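Local coordinates for protein putative oxidoreductase (Salmonella enterica subsp. enterica serovar Typhimurium, PDB 3NX4) that binds NADP and probably catalyses the NADPH-dependent reduction of acryloyl-CoA, as a member of the medium-chain dehydrogenase/reductase family, at residues R119-I124 against Y291-E297. Residues are numbered along the deposited sequence; the frame is centred on the assembly and turned at random.
Sequences RNAMII and YAQAATE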
loop_
_atom_site.group_PDB
_atom_site.type_symbol
_atom_site.label_atom_id
_atom_site.label_comp_id
_atom_site.label_asym_id
_atom_site.label_seq_id
_atom_site.Cartn_x
_atom_site.Cartn_y
_atom_site.Cartn_z
ATOM N N ARG A 119 -30.537 -14.654 7.687
ATOM C CA ARG A 119 -30.869 -13.909 6.472
ATOM C C ARG A 119 -29.971 -12.678 6.308
ATOM O O ARG A 119 -29.447 -12.405 5.221
ATOM C CB ARG A 119 -32.359 -13.509 6.461
ATOM C CG ARG A 119 -32.809 -12.801 5.172
ATOM C CD ARG A 119 -34.297 -12.433 5.223
ATOM N NE ARG A 119 -34.773 -11.918 3.940
ATOM C CZ ARG A 119 -34.791 -10.628 3.597
ATOM N NH1 ARG A 119 -34.374 -9.701 4.449
ATOM N NH2 ARG A 119 -35.249 -10.260 2.405
ATOM N N ASN A 120 -29.779 -11.940 7.392
ATOM C CA ASN A 120 -28.926 -10.756 7.337
ATOM C C ASN A 120 -27.453 -11.066 7.107
ATOM O O ASN A 120 -26.734 -10.262 6.509
ATOM C CB ASN A 120 -29.121 -9.880 8.569
ATOM C CG ASN A 120 -30.436 -9.114 8.521
ATOM O OD1 ASN A 120 -31.054 -9.006 7.464
ATOM N ND2 ASN A 120 -30.869 -8.584 9.659
ATOM N N ALA A 121 -27.016 -12.235 7.573
ATOM C CA ALA A 121 -25.638 -12.670 7.392
ATOM C C ALA A 121 -25.313 -12.765 5.908
ATOM O O ALA A 121 -24.182 -12.514 5.490
ATOM C CB ALA A 121 -25.406 -14.032 8.080
HETATM N N MSE A 122 -26.313 -13.128 5.114
HETATM C CA MSE A 122 -26.124 -13.310 3.677
HETATM C C MSE A 122 -26.395 -12.030 2.874
HETATM O O MSE A 122 -25.831 -11.840 1.798
HETATM C CB MSE A 122 -26.968 -14.477 3.160
HETATM C CG MSE A 122 -26.425 -15.845 3.610
HETATM SE SE MSE A 122 -24.644 -16.112 2.883
HETATM C CE MSE A 122 -23.574 -15.760 4.490
ATOM N N ILE A 123 -27.244 -11.156 3.394
ATOM C CA ILE A 123 -27.327 -9.813 2.819
ATOM C C ILE A 123 -25.932 -9.186 2.884
ATOM O O ILE A 123 -25.490 -8.520 1.948
ATOM C CB ILE A 123 -28.374 -8.934 3.526
ATOM C CG1 ILE A 123 -29.785 -9.504 3.273
ATOM C CG2 ILE A 123 -28.275 -7.460 3.030
ATOM C CD1 ILE A 123 -30.894 -8.752 3.967
ATOM N N ILE A 124 -25.226 -9.433 3.985
ATOM C CA ILE A 124 -23.829 -9.014 4.093
ATOM C C ILE A 124 -22.965 -9.810 3.118
ATOM O O ILE A 124 -22.398 -9.243 2.176
ATOM C CB ILE A 124 -23.307 -9.170 5.529
ATOM C CG1 ILE A 124 -24.071 -8.230 6.465
ATOM C CG2 ILE A 124 -21.788 -8.892 5.599
ATOM C CD1 ILE A 124 -23.868 -8.565 7.940
ATOM N N TYR A 291 -30.105 -3.360 5.763
ATOM C CA TYR A 291 -30.543 -4.665 5.275
ATOM C C TYR A 291 -31.790 -4.532 4.385
ATOM O O TYR A 291 -31.906 -5.184 3.347
ATOM C CB TYR A 291 -30.804 -5.606 6.457
ATOM C CG TYR A 291 -29.596 -5.782 7.364
ATOM C CD1 TYR A 291 -28.561 -6.636 7.014
ATOM C CD2 TYR A 291 -29.493 -5.087 8.566
ATOM C CE1 TYR A 291 -27.453 -6.794 7.838
ATOM C CE2 TYR A 291 -28.395 -5.243 9.401
ATOM C CZ TYR A 291 -27.371 -6.095 9.031
ATOM O OH TYR A 291 -26.264 -6.263 9.860
ATOM N N ALA A 292 -32.711 -3.669 4.791
ATOM C CA ALA A 292 -33.883 -3.365 3.974
ATOM C C ALA A 292 -33.547 -2.612 2.670
ATOM O O ALA A 292 -34.060 -2.946 1.604
ATOM C CB ALA A 292 -34.901 -2.587 4.798
ATOM N N GLN A 293 -32.686 -1.600 2.746
ATOM C CA GLN A 293 -32.372 -0.782 1.565
ATOM C C GLN A 293 -31.562 -1.511 0.488
ATOM O O GLN A 293 -31.764 -1.292 -0.703
ATOM C CB GLN A 293 -31.591 0.478 1.971
ATOM C CG GLN A 293 -32.383 1.480 2.789
ATOM C CD GLN A 293 -31.529 2.658 3.236
ATOM O OE1 GLN A 293 -30.304 2.610 3.170
ATOM N NE2 GLN A 293 -32.176 3.718 3.700
ATOM N N ALA A 294 -30.620 -2.344 0.911
ATOM C CA ALA A 294 -29.618 -2.893 0.001
ATOM C C ALA A 294 -30.023 -4.209 -0.654
ATOM O O ALA A 294 -29.541 -4.555 -1.731
ATOM C CB ALA A 294 -28.304 -3.081 0.738
ATOM N N ALA A 295 -30.891 -4.958 0.006
ATOM C CA ALA A 295 -31.149 -6.324 -0.419
ATOM C C ALA A 295 -32.229 -6.462 -1.494
ATOM O O ALA A 295 -33.266 -5.805 -1.444
ATOM C CB ALA A 295 -31.501 -7.183 0.782
ATOM N N THR A 296 -31.970 -7.331 -2.461
ATOM C CA THR A 296 -33.014 -7.845 -3.328
ATOM C C THR A 296 -33.034 -9.359 -3.183
ATOM O O THR A 296 -32.027 -10.025 -3.443
ATOM C CB THR A 296 -32.777 -7.474 -4.795
ATOM O OG1 THR A 296 -32.734 -6.054 -4.915
ATOM C CG2 THR A 296 -33.898 -8.011 -5.670
ATOM N N GLU A 297 -34.172 -9.902 -2.752
ATOM C CA GLU A 297 -34.280 -11.339 -2.508
ATOM C C GLU A 297 -34.780 -12.080 -3.739
ATOM O O GLU A 297 -35.808 -11.731 -4.300
ATOM C CB GLU A 297 -35.216 -11.623 -1.329
ATOM C CG GLU A 297 -35.373 -13.110 -1.023
ATOM C CD GLU A 297 -36.329 -13.365 0.123
ATOM O OE1 GLU A 297 -36.209 -12.682 1.166
ATOM O OE2 GLU A 297 -37.199 -14.246 -0.020
#
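The side-chain amide of Asn120 lies flat over one face of the Tyr291 ring, their planes only 16° apart. Its CG sits 3.5 Å from CD1 of Tyr291, displaced from the ring centre toward the rim, so OD1 and ND2 ride above the CB end of the ring while CB of Asn120 rests above CE1. Both side chains turn CG beside their own backbone N (chi1 -75° for Asn120), which brings the two flat groups face to face between the helices. The same ring is met at its edge by Ile124, whose CD1 lies in the ring plane, 3.8 Å from OH of Tyr291. Amide and isoleucine thus hold the ring from two directions.

Ile123, one turn further along the helix than Asn120, packs against both the tyrosine and Ala295. Its CD1 lies 3.6 Å from CB of Ala295, the residue at which helix 288-294 gives way to strand 295-299, and also touches CB of Tyr291.

At the more exposed end, Arg119 extends its chain across the line of strand 295-299 and meets the Glu297 side chain at about a right angle. It grips Glu297 side-on, NE and NH2 both donating to the single oxygen OE1. The straighter bond, from NH2, spans 2.9 Å to OE1 of Glu297 and uses the anti lone pair; OE1 stays in the guanidinium plane, although the carboxylate is turned 60° from it. Trp36 adjoins both charged side chains, and Arg318 hydrogen-bonds to the carbonyls of Met122 and Ile123.

Amide stack, apolar centre and salt bridge join the start of helix 118-140 to a helix-to-strand turn whose strand pairs in parallel with 318-322, in the mixed sheet that includes 30-39 and belongs to the GroES-like part of the medium-chain reductase fold.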